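Local coordinates for kinase-associated protein B (Bacillus cereus, PDB 1Y71), which is of unknown function but probably works alongside a bacterial kinase, as relatives of the KapB family are thought to do in sporulation signalling, at residues G16-G21 against E72-P77; V39-K44 against E87-T92; L43-Q48 against E93-A98; T101-F106 against R116-L121. All coordinates share one frame; numbering follows the deposited sequence.

Contact 1. Residues G16-G21 against E72-P77; sequences GIYKTG and EQTNIP
Tyr18 and Ile76 carry most of this contact, and Thr74 completes it from beside Ile76. The Tyr18 ring reaches strand 73-77 because its CG stands anti to the backbone N (chi1 -179°). Over one face, displaced toward the rim, lies the hydroxyl of Thr74, with OG1 4.0 Å from Tyr18 CD1. That oxygen is buried by the contact and has no polar partner in the model. The opposite face is covered by CG of Lys19. Asn75 O and Ile76 CG1 approach the ring obliquely, the former 3.8 Å from Tyr18 CE1. Strands 13-18 and 73-77 are not neighbours in the antiparallel sheet; their short segments cross at 102°, 7.3 Å apart, consistent with a strongly curled sheet of the SH3-like kind that the family's clan suggests. A type I' turn from Tyr18 to Gly21 reverses the chain immediately afterwards, closed by Tyr18 N to Gly21 O (3.0 Å) and Gly21 N to Tyr18 O (2.8 Å). Ile76 touches strand 13-18 with both its branches. CG2 lies 3.4 Å from Ile17 O, while CD1 comes within 4.0 Å of CA of Gly16, where the backbone carries no side chain.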
loop_
_atom_site.group_PDB
_atom_site.type_symbol
_atom_site.label_atom_id
_atom_site.label_comp_id
_atom_site.label_asym_id
_atom_site.label_seq_id
_atom_site.Cartn_x
_atom_site.Cartn_y
_atom_site.Cartn_z
ATOM N N GLY B 16 2.477 -11.221 -7.405
ATOM C CA GLY B 16 1.957 -12.562 -7.674
ATOM C C GLY B 16 1.014 -12.490 -8.866
ATOM O O GLY B 16 0.226 -11.536 -9.012
ATOM N N ILE B 17 1.088 -13.507 -9.709
ATOM C CA ILE B 17 0.227 -13.614 -10.867
ATOM C C ILE B 17 -0.729 -14.741 -10.563
ATOM O O ILE B 17 -0.279 -15.835 -10.179
ATOM C CB ILE B 17 1.026 -13.935 -12.150
ATOM C CG1 ILE B 17 1.927 -12.749 -12.510
ATOM C CG2 ILE B 17 0.014 -14.228 -13.324
ATOM C CD1 ILE B 17 2.996 -13.082 -13.609
ATOM N N TYR B 18 -2.027 -14.460 -10.680
ATOM C CA TYR B 18 -3.061 -15.426 -10.362
ATOM C C TYR B 18 -4.208 -15.224 -11.335
ATOM O O TYR B 18 -4.780 -14.123 -11.400
ATOM C CB TYR B 18 -3.584 -15.205 -8.934
ATOM C CG TYR B 18 -4.659 -16.187 -8.520
ATOM C CD1 TYR B 18 -4.320 -17.472 -8.044
ATOM C CD2 TYR B 18 -6.014 -15.844 -8.609
ATOM C CE1 TYR B 18 -5.306 -18.391 -7.675
ATOM C CE2 TYR B 18 -7.003 -16.742 -8.233
ATOM C CZ TYR B 18 -6.651 -18.008 -7.767
ATOM O OH TYR B 18 -7.632 -18.901 -7.375
ATOM N N LYS B 19 -4.520 -16.283 -12.087
ATOM C CA LYS B 19 -5.626 -16.281 -13.063
ATOM C C LYS B 19 -5.600 -15.068 -13.966
ATOM O O LYS B 19 -6.650 -14.438 -14.226
ATOM C CB LYS B 19 -6.977 -16.416 -12.344
ATOM C CG LYS B 19 -7.044 -17.733 -11.532
ATOM C CD LYS B 19 -8.381 -18.393 -11.658
ATOM C CE LYS B 19 -8.227 -19.932 -11.577
ATOM N NZ LYS B 19 -8.042 -20.308 -10.163
ATOM N N THR B 20 -4.393 -14.782 -14.456
ATOM C CA THR B 20 -4.075 -13.673 -15.386
ATOM C C THR B 20 -4.047 -12.277 -14.743
ATOM O O THR B 20 -3.691 -11.292 -15.414
ATOM C CB THR B 20 -4.996 -13.624 -16.670
ATOM O OG1 THR B 20 -6.269 -13.009 -16.366
ATOM C CG2 THR B 20 -5.201 -15.011 -17.291
ATOM N N GLY B 21 -4.424 -12.198 -13.470
ATOM C CA GLY B 21 -4.342 -10.942 -12.739
ATOM C C GLY B 21 -2.920 -10.852 -12.182
ATOM O O GLY B 21 -2.227 -11.857 -12.065
ATOM N N GLU B 72 -7.407 -10.628 0.579
ATOM C CA GLU B 72 -7.697 -12.012 0.184
ATOM C C GLU B 72 -6.379 -12.802 0.236
ATOM O O GLU B 72 -5.344 -12.267 -0.109
ATOM C CB GLU B 72 -8.316 -12.058 -1.215
ATOM C CG GLU B 72 -8.728 -13.486 -1.673
ATOM C CD GLU B 72 -9.860 -13.520 -2.748
ATOM O OE1 GLU B 72 -10.335 -12.474 -3.254
ATOM O OE2 GLU B 72 -10.298 -14.638 -3.065
ATOM N N GLN B 73 -6.392 -14.036 0.725
ATOM C CA GLN B 73 -5.160 -14.829 0.743
ATOM C C GLN B 73 -5.360 -15.956 -0.256
ATOM O O GLN B 73 -6.399 -16.659 -0.252
ATOM C CB GLN B 73 -4.788 -15.339 2.148
ATOM C CG GLN B 73 -4.772 -14.229 3.216
ATOM C CD GLN B 73 -3.868 -14.485 4.425
ATOM O OE1 GLN B 73 -3.566 -15.624 4.800
ATOM N NE2 GLN B 73 -3.461 -13.408 5.062
ATOM N N THR B 74 -4.423 -16.055 -1.184
ATOM C CA THR B 74 -4.561 -17.008 -2.272
ATOM C C THR B 74 -3.230 -17.729 -2.446
ATOM O O THR B 74 -2.169 -17.153 -2.259
ATOM C CB THR B 74 -5.111 -16.353 -3.596
ATOM O OG1 THR B 74 -4.047 -15.897 -4.424
ATOM C CG2 THR B 74 -6.032 -15.172 -3.298
ATOM N N ASN B 75 -3.321 -19.015 -2.738
ATOM C CA ASN B 75 -2.174 -19.836 -3.080
ATOM C C ASN B 75 -1.655 -19.560 -4.488
ATOM O O ASN B 75 -2.412 -19.606 -5.459
ATOM C CB ASN B 75 -2.534 -21.308 -2.943
ATOM C CG ASN B 75 -1.326 -22.204 -3.069
ATOM O OD1 ASN B 75 -0.276 -21.928 -2.473
ATOM N ND2 ASN B 75 -1.465 -23.296 -3.808
ATOM N N ILE B 76 -0.357 -19.268 -4.586
ATOM C CA ILE B 76 0.267 -18.930 -5.874
ATOM C C ILE B 76 1.513 -19.763 -6.074
ATOM O O ILE B 76 2.386 -19.782 -5.201
ATOM C CB ILE B 76 0.556 -17.380 -5.987
ATOM C CG1 ILE B 76 -0.745 -16.597 -5.841
ATOM C CG2 ILE B 76 1.233 -16.993 -7.336
ATOM C CD1 ILE B 76 -0.566 -15.113 -5.851
ATOM N N PRO B 77 1.633 -20.423 -7.251
ATOM C CA PRO B 77 2.824 -21.239 -7.514
ATOM C C PRO B 77 4.066 -20.350 -7.438
ATOM O O PRO B 77 4.019 -19.175 -7.848
ATOM C CB PRO B 77 2.603 -21.751 -8.949
ATOM C CG PRO B 77 1.150 -21.596 -9.212
ATOM C CD PRO B 77 0.712 -20.408 -8.404
#

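Contact 2. Residues V39-K44 against E87-T92; sequences VLAVLK and EIPDYT
Ile88 opens the contact by laying its branches against Leu40, where the linker leading into helix 91-104 crosses strand 34-42 of the SH3-like sheet. Its CG2 is 4.0 Å from Leu40 CB, and its CD1 meets Leu40 CD1 at 4.1 Å. Ile88 of the second subunit packs on the same two side chains, so the cluster extends across the dimer interface. Next comes Pro89, whose ring atom CG sits 3.5 Å from Ala41 CB. Leu40 and Ala41 together face Ile24 in a classic beta bulge on the strand. Asp90 turns from the strand and takes the N-cap position of the helix, its OD1 accepting a hydrogen bond from Glu93 N. Tyr91, in the first turn, buries more surface than any other residue here. A chi1 of 171° swings the phenol away from its own backbone N, and the ring lies across the strand, roughly at right angles to its run: Leu40 O and Val39 CG1 lie at its edge, and Val42 CG2 comes obliquely to within 3.7 Å of Tyr91 CE1. Beyond them the phenol OH is hydrogen-bonded to Leu68 O, which fixes the far end of the ring. At the near end one water lies between the two backbones, 2.8 Å from Leu40 O, and accepts a weak bond from Tyr91 N at 3.1 Å.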
loop_
_atom_site.group_PDB
_atom_site.type_symbol
_atom_site.label_atom_id
_atom_site.label_comp_id
_atom_site.label_asym_id
_atom_site.label_seq_id
_atom_site.Cartn_x
_atom_site.Cartn_y
_atom_site.Cartn_z
ATOM N N VAL B 39 -3.236 -10.352 -0.525
ATOM C CA VAL B 39 -3.315 -9.313 -1.562
ATOM C C VAL B 39 -3.388 -7.919 -0.922
ATOM O O VAL B 39 -4.221 -7.653 -0.039
ATOM C CB VAL B 39 -4.526 -9.540 -2.505
ATOM C CG1 VAL B 39 -4.731 -8.364 -3.477
ATOM C CG2 VAL B 39 -4.371 -10.819 -3.263
ATOM N N LEU B 40 -2.508 -7.028 -1.376
ATOM C CA LEU B 40 -2.527 -5.635 -0.903
ATOM C C LEU B 40 -2.893 -4.595 -1.963
ATOM O O LEU B 40 -3.404 -3.505 -1.635
ATOM C CB LEU B 40 -1.176 -5.273 -0.277
ATOM C CG LEU B 40 -0.764 -6.134 0.908
ATOM C CD1 LEU B 40 0.712 -5.851 1.291
ATOM C CD2 LEU B 40 -1.704 -6.003 2.155
ATOM N N ALA B 41 -2.575 -4.900 -3.225
ATOM C CA ALA B 41 -2.833 -3.979 -4.316
ATOM C C ALA B 41 -2.950 -4.744 -5.617
ATOM O O ALA B 41 -2.453 -5.869 -5.720
ATOM C CB ALA B 41 -1.740 -2.938 -4.418
ATOM N N VAL B 42 -3.603 -4.119 -6.597
ATOM C CA VAL B 42 -3.753 -4.670 -7.938
ATOM C C VAL B 42 -2.853 -3.949 -8.947
ATOM O O VAL B 42 -2.908 -2.740 -9.067
ATOM C CB VAL B 42 -5.211 -4.592 -8.439
ATOM C CG1 VAL B 42 -5.357 -5.360 -9.809
ATOM C CG2 VAL B 42 -6.189 -5.145 -7.380
ATOM N N LEU B 43 -2.038 -4.717 -9.670
ATOM C CA LEU B 43 -1.216 -4.198 -10.772
ATOM C C LEU B 43 -1.845 -4.458 -12.144
ATOM O O LEU B 43 -1.724 -3.628 -13.070
ATOM C CB LEU B 43 0.202 -4.818 -10.765
ATOM C CG LEU B 43 1.178 -4.403 -9.677
ATOM C CD1 LEU B 43 2.461 -5.241 -9.780
ATOM C CD2 LEU B 43 1.483 -2.902 -9.696
ATOM N N LYS B 44 -2.489 -5.611 -12.286
ATOM C CA LYS B 44 -3.147 -5.930 -13.553
ATOM C C LYS B 44 -4.448 -6.628 -13.269
ATOM O O LYS B 44 -4.474 -7.611 -12.514
ATOM C CB LYS B 44 -2.242 -6.790 -14.457
ATOM C CG LYS B 44 -2.963 -7.289 -15.724
ATOM C CD LYS B 44 -2.126 -8.361 -16.393
ATOM C CE LYS B 44 -2.634 -8.661 -17.795
ATOM N NZ LYS B 44 -3.331 -9.977 -17.876
ATOM N N GLU B 87 6.834 0.952 -3.912
ATOM C CA GLU B 87 5.800 1.421 -2.991
ATOM C C GLU B 87 4.564 0.583 -3.177
ATOM O O GLU B 87 4.332 0.033 -4.256
ATOM C CB GLU B 87 5.489 2.925 -3.175
ATOM C CG GLU B 87 6.669 3.848 -2.788
ATOM C CD GLU B 87 6.313 5.307 -2.855
ATOM O OE1 GLU B 87 5.158 5.629 -3.181
ATOM O OE2 GLU B 87 7.187 6.154 -2.585
ATOM N N ILE B 88 3.788 0.463 -2.110
ATOM C CA ILE B 88 2.551 -0.285 -2.173
ATOM C C ILE B 88 1.412 0.717 -2.380
ATOM O O ILE B 88 1.173 1.588 -1.532
ATOM C CB ILE B 88 2.322 -1.151 -0.898
ATOM C CG1 ILE B 88 3.516 -2.097 -0.687
ATOM C CG2 ILE B 88 0.964 -1.923 -1.002
ATOM C CD1 ILE B 88 3.433 -2.862 0.580
ATOM N N PRO B 89 0.723 0.624 -3.517
ATOM C CA PRO B 89 -0.366 1.546 -3.776
ATOM C C PRO B 89 -1.568 1.211 -2.903
ATOM O O PRO B 89 -1.671 0.098 -2.412
ATOM C CB PRO B 89 -0.733 1.294 -5.244
ATOM C CG PRO B 89 -0.174 0.002 -5.592
ATOM C CD PRO B 89 0.938 -0.333 -4.618
ATOM N N ASP B 90 -2.456 2.183 -2.735
ATOM C CA ASP B 90 -3.738 1.959 -2.094
ATOM C C ASP B 90 -4.536 0.961 -2.915
ATOM O O ASP B 90 -4.625 1.109 -4.151
ATOM C CB ASP B 90 -4.523 3.269 -2.033
ATOM C CG ASP B 90 -5.885 3.081 -1.442
ATOM O OD1 ASP B 90 -6.915 3.067 -2.181
ATOM O OD2 ASP B 90 -5.914 2.961 -0.213
ATOM N N TYR B 91 -5.116 -0.048 -2.252
ATOM C CA TYR B 91 -5.726 -1.165 -2.965
ATOM C C TYR B 91 -6.787 -0.584 -3.912
ATOM O O TYR B 91 -6.804 -0.884 -5.106
ATOM C CB TYR B 91 -6.396 -2.191 -2.008
ATOM C CG TYR B 91 -7.221 -3.225 -2.777
ATOM C CD1 TYR B 91 -6.654 -4.424 -3.196
ATOM C CD2 TYR B 91 -8.548 -2.977 -3.099
ATOM C CE1 TYR B 91 -7.379 -5.349 -3.922
ATOM C CE2 TYR B 91 -9.313 -3.895 -3.833
ATOM C CZ TYR B 91 -8.729 -5.074 -4.235
ATOM O OH TYR B 91 -9.484 -5.960 -4.962
ATOM N N THR B 92 -7.692 0.227 -3.375
ATOM C CA THR B 92 -8.812 0.742 -4.165
ATOM C C THR B 92 -8.380 1.590 -5.354
ATOM O O THR B 92 -8.857 1.382 -6.490
ATOM C CB THR B 92 -9.825 1.494 -3.243
ATOM O OG1 THR B 92 -10.399 0.529 -2.368
ATOM C CG2 THR B 92 -10.938 2.193 -4.043
HETATM O O HOH W 1 -3.406 -1.290 0.045
#

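Contact 3. Residues L43-Q48 against E93-A98; sequences LKHPVQ and ESLKLA
The imidazole of His45 meets Leu95 at its edge, near the ring plane, with Leu95 CD1 3.7 Å from His45 CD2. CD of Pro46 covers one face of the ring, 3.3 Å above its plane and displaced toward the rim, so the following residue in the chain limits how the imidazole can turn. Both ring nitrogens have partners: NE2 is hydrogen-bonded to the hydroxyl of Tyr128, whereas ND1 makes weaker bonds, one to Pro46 O with an N-H...O angle of 144° and another to Gln102 OE1. A chi1 of -165° carries the imidazole into the region between helices 91-104 and 112-127, where it also touches Leu124. Nearer the backbone, the methyl of Ala98 points at the chain as it leaves the sheet. Its CB lies 3.8 Å from His45 N and 4.1 Å from Leu43 O. Polar contact is made through water, which accepts from His45 N at 3.0 Å and donates to Ala98 O at 2.6 Å. The chain turns a corner at Leu43, and Leu43 and Lys44 face Lys22 in a classic beta bulge. Here the segment leaving strand 34-42 packs in space against the C-terminal helical hairpin, joining it to the SH3-like sheet.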
loop_
_atom_site.group_PDB
_atom_site.type_symbol
_atom_site.label_atom_id
_atom_site.label_comp_id
_atom_site.label_asym_id
_atom_site.label_seq_id
_atom_site.Cartn_x
_atom_site.Cartn_y
_atom_site.Cartn_z
ATOM N N LEU B 43 -2.038 -4.717 -9.670
ATOM C CA LEU B 43 -1.216 -4.198 -10.772
ATOM C C LEU B 43 -1.845 -4.458 -12.144
ATOM O O LEU B 43 -1.724 -3.628 -13.070
ATOM C CB LEU B 43 0.202 -4.818 -10.765
ATOM C CG LEU B 43 1.178 -4.403 -9.677
ATOM C CD1 LEU B 43 2.461 -5.241 -9.780
ATOM C CD2 LEU B 43 1.483 -2.902 -9.696
ATOM N N LYS B 44 -2.489 -5.611 -12.286
ATOM C CA LYS B 44 -3.147 -5.930 -13.553
ATOM C C LYS B 44 -4.448 -6.628 -13.269
ATOM O O LYS B 44 -4.474 -7.611 -12.514
ATOM C CB LYS B 44 -2.242 -6.790 -14.457
ATOM C CG LYS B 44 -2.963 -7.289 -15.724
ATOM C CD LYS B 44 -2.126 -8.361 -16.393
ATOM C CE LYS B 44 -2.634 -8.661 -17.795
ATOM N NZ LYS B 44 -3.331 -9.977 -17.876
ATOM N N HIS B 45 -5.528 -6.074 -13.812
ATOM C CA HIS B 45 -6.852 -6.659 -13.657
ATOM C C HIS B 45 -6.938 -7.869 -14.578
ATOM O O HIS B 45 -6.385 -7.842 -15.695
ATOM C CB HIS B 45 -7.962 -5.618 -13.910
ATOM C CG HIS B 45 -9.312 -6.053 -13.430
ATOM N ND1 HIS B 45 -10.138 -6.867 -14.180
ATOM C CD2 HIS B 45 -9.972 -5.808 -12.273
ATOM C CE1 HIS B 45 -11.259 -7.085 -13.513
ATOM N NE2 HIS B 45 -11.179 -6.468 -12.346
ATOM N N PRO B 46 -7.538 -8.968 -14.088
ATOM C CA PRO B 46 -7.552 -10.193 -14.895
ATOM C C PRO B 46 -8.363 -10.082 -16.192
ATOM O O PRO B 46 -9.293 -9.260 -16.311
ATOM C CB PRO B 46 -8.228 -11.213 -13.983
ATOM C CG PRO B 46 -9.041 -10.369 -13.025
ATOM C CD PRO B 46 -8.136 -9.200 -12.754
ATOM N N VAL B 47 -7.999 -10.947 -17.122
ATOM C CA VAL B 47 -8.650 -11.034 -18.417
ATOM C C VAL B 47 -10.055 -11.590 -18.198
ATOM O O VAL B 47 -10.270 -12.399 -17.296
ATOM C CB VAL B 47 -7.818 -11.946 -19.370
ATOM C CG1 VAL B 47 -8.338 -11.867 -20.795
ATOM C CG2 VAL B 47 -6.421 -11.456 -19.434
ATOM N N GLN B 48 -11.007 -11.151 -19.013
ATOM C CA GLN B 48 -12.388 -11.620 -18.907
ATOM C C GLN B 48 -12.682 -12.758 -19.880
ATOM O O GLN B 48 -11.955 -12.963 -20.852
ATOM C CB GLN B 48 -13.347 -10.454 -19.178
ATOM C CG GLN B 48 -13.095 -9.243 -18.276
ATOM C CD GLN B 48 -13.148 -9.595 -16.803
ATOM O OE1 GLN B 48 -12.120 -9.617 -16.112
ATOM N NE2 GLN B 48 -14.343 -9.875 -16.311
ATOM N N GLU B 93 -7.447 2.512 -5.122
ATOM C CA GLU B 93 -6.929 3.290 -6.230
ATOM C C GLU B 93 -6.181 2.417 -7.271
ATOM O O GLU B 93 -6.264 2.687 -8.480
ATOM C CB GLU B 93 -6.054 4.431 -5.743
ATOM C CG GLU B 93 -6.190 5.705 -6.600
ATOM C CD GLU B 93 -7.634 6.279 -6.711
ATOM O OE1 GLU B 93 -8.453 6.150 -5.753
ATOM O OE2 GLU B 93 -7.937 6.877 -7.768
ATOM N N SER B 94 -5.461 1.397 -6.805
ATOM C CA SER B 94 -4.747 0.505 -7.724
ATOM C C SER B 94 -5.742 -0.272 -8.613
ATOM O O SER B 94 -5.498 -0.494 -9.818
ATOM C CB SER B 94 -3.808 -0.458 -6.964
ATOM O OG SER B 94 -4.529 -1.458 -6.252
ATOM N N LEU B 95 -6.848 -0.713 -8.008
ATOM C CA LEU B 95 -7.906 -1.427 -8.737
ATOM C C LEU B 95 -8.537 -0.534 -9.785
ATOM O O LEU B 95 -8.772 -0.962 -10.953
ATOM C CB LEU B 95 -8.961 -1.963 -7.767
ATOM C CG LEU B 95 -10.222 -2.690 -8.298
ATOM C CD1 LEU B 95 -9.799 -3.897 -9.164
ATOM C CD2 LEU B 95 -11.181 -3.143 -7.124
ATOM N N LYS B 96 -8.835 0.707 -9.376
ATOM C CA LYS B 96 -9.370 1.705 -10.305
ATOM C C LYS B 96 -8.411 1.890 -11.500
ATOM O O LYS B 96 -8.832 1.851 -12.667
ATOM C CB LYS B 96 -9.642 3.038 -9.577
ATOM C CG LYS B 96 -10.478 4.034 -10.396
ATOM C CD LYS B 96 -10.652 5.393 -9.623
ATOM C CE LYS B 96 -11.302 6.493 -10.543
ATOM N NZ LYS B 96 -10.412 6.842 -11.731
ATOM N N LEU B 97 -7.134 2.089 -11.199
ATOM C CA LEU B 97 -6.095 2.223 -12.231
ATOM C C LEU B 97 -5.960 1.002 -13.126
ATOM O O LEU B 97 -6.041 1.125 -14.363
ATOM C CB LEU B 97 -4.739 2.557 -11.610
ATOM C CG LEU B 97 -3.550 2.737 -12.568
ATOM C CD1 LEU B 97 -3.730 3.999 -13.437
ATOM C CD2 LEU B 97 -2.207 2.804 -11.825
ATOM N N ALA B 98 -5.776 -0.170 -12.527
ATOM C CA ALA B 98 -5.654 -1.427 -13.268
ATOM C C ALA B 98 -6.826 -1.618 -14.273
ATOM O O ALA B 98 -6.653 -2.007 -15.440
ATOM C CB ALA B 98 -5.589 -2.608 -12.285
HETATM O O HOH W 2 -5.005 -3.936 -15.898
#

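Contact 4. Residues T101-F106 against R116-L121; sequences TQMNSF and RSLETL
Leu121 and Met103 slide past each other in opposite directions between two helices that follow one another in the chain, 91-104 and 112-127, a roughly antiparallel helical hairpin. Met103, a selenomethionine, presents its CG 3.8 Å from Leu121 CB. Its CB meets Leu118 CD1, also at 3.8 Å, the two side chains crossing at about a right angle. Both methyls of Leu121 meet Gln102, CD2 at 3.3 Å from Gln102 OE1 and CD1 against Gln102 CG and CD; CD1 also lies in plane at the edge of the Phe106 ring, 3.8 Å from Phe106 CE2. Toward the start of the second helix, Ser117 CB touches that ring obliquely, 3.5 Å from Phe106 CZ. The next shell explains how these groups are held. Gln102, its chain extended, passes across Leu121 and donates through NE2 to Pro46 O, which ties the hairpin to the loop leaving the sheet. Ser117 OG is bonded back to Phe113 O in its own helix, leaving its CB toward the phenyl ring. Phe106 also packs on Phe113 and Ala114. Above the centre of one of its faces sits Ser105 OG, whose position is set by the hydrogen bond it donates to Gln102 O at 2.7 Å.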
loop_
_atom_site.group_PDB
_atom_site.type_symbol
_atom_site.label_atom_id
_atom_site.label_comp_id
_atom_site.label_asym_id
_atom_site.label_seq_id
_atom_site.Cartn_x
_atom_site.Cartn_y
_atom_site.Cartn_z
ATOM N N THR B 101 -6.674 0.962 -17.156
ATOM C CA THR B 101 -5.611 0.486 -18.055
ATOM C C THR B 101 -6.090 -0.614 -18.995
ATOM O O THR B 101 -5.875 -0.539 -20.228
ATOM C CB THR B 101 -4.337 0.060 -17.247
ATOM O OG1 THR B 101 -3.827 1.213 -16.602
ATOM C CG2 THR B 101 -3.223 -0.563 -18.108
ATOM N N GLN B 102 -6.759 -1.614 -18.431
ATOM C CA GLN B 102 -7.274 -2.713 -19.220
ATOM C C GLN B 102 -8.329 -2.242 -20.226
ATOM O O GLN B 102 -8.339 -2.675 -21.393
ATOM C CB GLN B 102 -7.889 -3.782 -18.331
ATOM C CG GLN B 102 -8.316 -5.047 -19.108
ATOM C CD GLN B 102 -8.838 -6.113 -18.191
ATOM O OE1 GLN B 102 -9.111 -5.854 -17.016
ATOM N NE2 GLN B 102 -8.933 -7.323 -18.687
HETATM N N MSE B 103 -9.230 -1.390 -19.766
HETATM C CA MSE B 103 -10.227 -0.809 -20.652
HETATM C C MSE B 103 -9.615 -0.034 -21.797
HETATM O O MSE B 103 -10.013 -0.233 -22.946
HETATM C CB MSE B 103 -11.235 0.029 -19.883
HETATM C CG MSE B 103 -12.149 -0.832 -19.029
HETATM SE SE MSE B 103 -13.570 0.169 -18.130
HETATM C CE MSE B 103 -12.562 1.247 -16.930
ATOM N N ASN B 104 -8.640 0.821 -21.490
ATOM C CA ASN B 104 -7.898 1.566 -22.504
ATOM C C ASN B 104 -7.110 0.693 -23.474
ATOM O O ASN B 104 -6.867 1.098 -24.629
ATOM C CB ASN B 104 -6.970 2.591 -21.847
ATOM C CG ASN B 104 -7.725 3.774 -21.275
ATOM O OD1 ASN B 104 -8.818 4.101 -21.730
ATOM N ND2 ASN B 104 -7.127 4.450 -20.311
ATOM N N SER B 105 -6.706 -0.491 -23.016
ATOM C CA SER B 105 -5.952 -1.411 -23.847
ATOM C C SER B 105 -6.706 -1.844 -25.103
ATOM O O SER B 105 -6.084 -2.309 -26.041
ATOM C CB SER B 105 -5.457 -2.644 -23.067
ATOM O OG SER B 105 -6.444 -3.668 -22.984
ATOM N N PHE B 106 -8.030 -1.692 -25.101
ATOM C CA PHE B 106 -8.859 -2.097 -26.224
ATOM C C PHE B 106 -9.105 -0.966 -27.228
ATOM O O PHE B 106 -9.794 -1.171 -28.193
ATOM C CB PHE B 106 -10.206 -2.645 -25.729
ATOM C CG PHE B 106 -10.089 -3.896 -24.906
ATOM C CD1 PHE B 106 -9.624 -5.085 -25.475
ATOM C CD2 PHE B 106 -10.468 -3.898 -23.565
ATOM C CE1 PHE B 106 -9.537 -6.249 -24.723
ATOM C CE2 PHE B 106 -10.379 -5.075 -22.796
ATOM C CZ PHE B 106 -9.906 -6.244 -23.389
ATOM N N ARG B 116 -17.020 -7.422 -25.973
ATOM C CA ARG B 116 -17.586 -8.196 -24.906
ATOM C C ARG B 116 -16.815 -7.918 -23.599
ATOM O O ARG B 116 -17.437 -7.729 -22.551
ATOM C CB ARG B 116 -17.528 -9.685 -25.299
ATOM C CG ARG B 116 -18.680 -10.545 -24.755
ATOM C CD ARG B 116 -20.052 -9.996 -25.159
ATOM N NE ARG B 116 -21.156 -10.579 -24.387
ATOM C CZ ARG B 116 -22.447 -10.274 -24.564
ATOM N NH1 ARG B 116 -22.819 -9.380 -25.483
ATOM N NH2 ARG B 116 -23.379 -10.863 -23.818
ATOM N N SER B 117 -15.481 -7.854 -23.689
ATOM C CA SER B 117 -14.632 -7.514 -22.538
ATOM C C SER B 117 -14.921 -6.127 -21.996
ATOM O O SER B 117 -15.038 -5.953 -20.790
ATOM C CB SER B 117 -13.154 -7.582 -22.902
ATOM O OG SER B 117 -12.739 -8.878 -23.270
ATOM N N LEU B 118 -15.008 -5.128 -22.880
ATOM C CA LEU B 118 -15.250 -3.748 -22.452
ATOM C C LEU B 118 -16.591 -3.633 -21.705
ATOM O O LEU B 118 -16.665 -3.026 -20.624
ATOM C CB LEU B 118 -15.101 -2.742 -23.623
ATOM C CG LEU B 118 -15.139 -1.250 -23.238
ATOM C CD1 LEU B 118 -13.938 -0.872 -22.409
ATOM C CD2 LEU B 118 -15.225 -0.302 -24.450
ATOM N N GLU B 119 -17.632 -4.267 -22.240
ATOM C CA GLU B 119 -18.941 -4.357 -21.564
ATOM C C GLU B 119 -18.793 -4.886 -20.138
ATOM O O GLU B 119 -19.294 -4.321 -19.148
ATOM C CB GLU B 119 -19.838 -5.360 -22.294
ATOM C CG GLU B 119 -20.029 -5.188 -23.805
ATOM C CD GLU B 119 -21.301 -5.899 -24.326
ATOM O OE1 GLU B 119 -22.332 -5.841 -23.619
ATOM O OE2 GLU B 119 -21.279 -6.504 -25.438
ATOM N N THR B 120 -18.125 -6.022 -20.063
ATOM C CA THR B 120 -17.883 -6.724 -18.810
ATOM C C THR B 120 -17.143 -5.871 -17.784
ATOM O O THR B 120 -17.566 -5.792 -16.625
ATOM C CB THR B 120 -17.140 -8.027 -19.107
ATOM O OG1 THR B 120 -17.978 -8.798 -19.967
ATOM C CG2 THR B 120 -16.882 -8.813 -17.851
ATOM N N LEU B 121 -16.063 -5.219 -18.211
ATOM C CA LEU B 121 -15.285 -4.348 -17.321
ATOM C C LEU B 121 -16.061 -3.129 -16.881
ATOM O O LEU B 121 -15.914 -2.682 -15.746
ATOM C CB LEU B 121 -13.947 -3.942 -17.951
ATOM C CG LEU B 121 -13.033 -5.117 -18.357
ATOM C CD1 LEU B 121 -11.987 -4.714 -19.364
ATOM C CD2 LEU B 121 -12.399 -5.761 -17.124
#

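Contacts 1 and 2 share the SH3-like sheet, whose strands 34-42 and 73-77 are neighbours, whereas contacts 2, 3 and 4 follow helix 91-104 from its first turn to its last. Contacts 2 and 3 are buried and adjoin closely, with Ser94 OG bonded to Val42 N; contacts 1 and 4 are only partly buried and lie on opposite sides of the chain's centre. Chemistry follows place: contacts 1 and 4 rest on side-chain packing in which aromatic and aliphatic groups meet a few polar atoms, while a water links the two segments in contacts 2 and 3. Lys44, shared by contacts 2 and 3, has its NZ bonded to Thr20 O in the turn of contact 1.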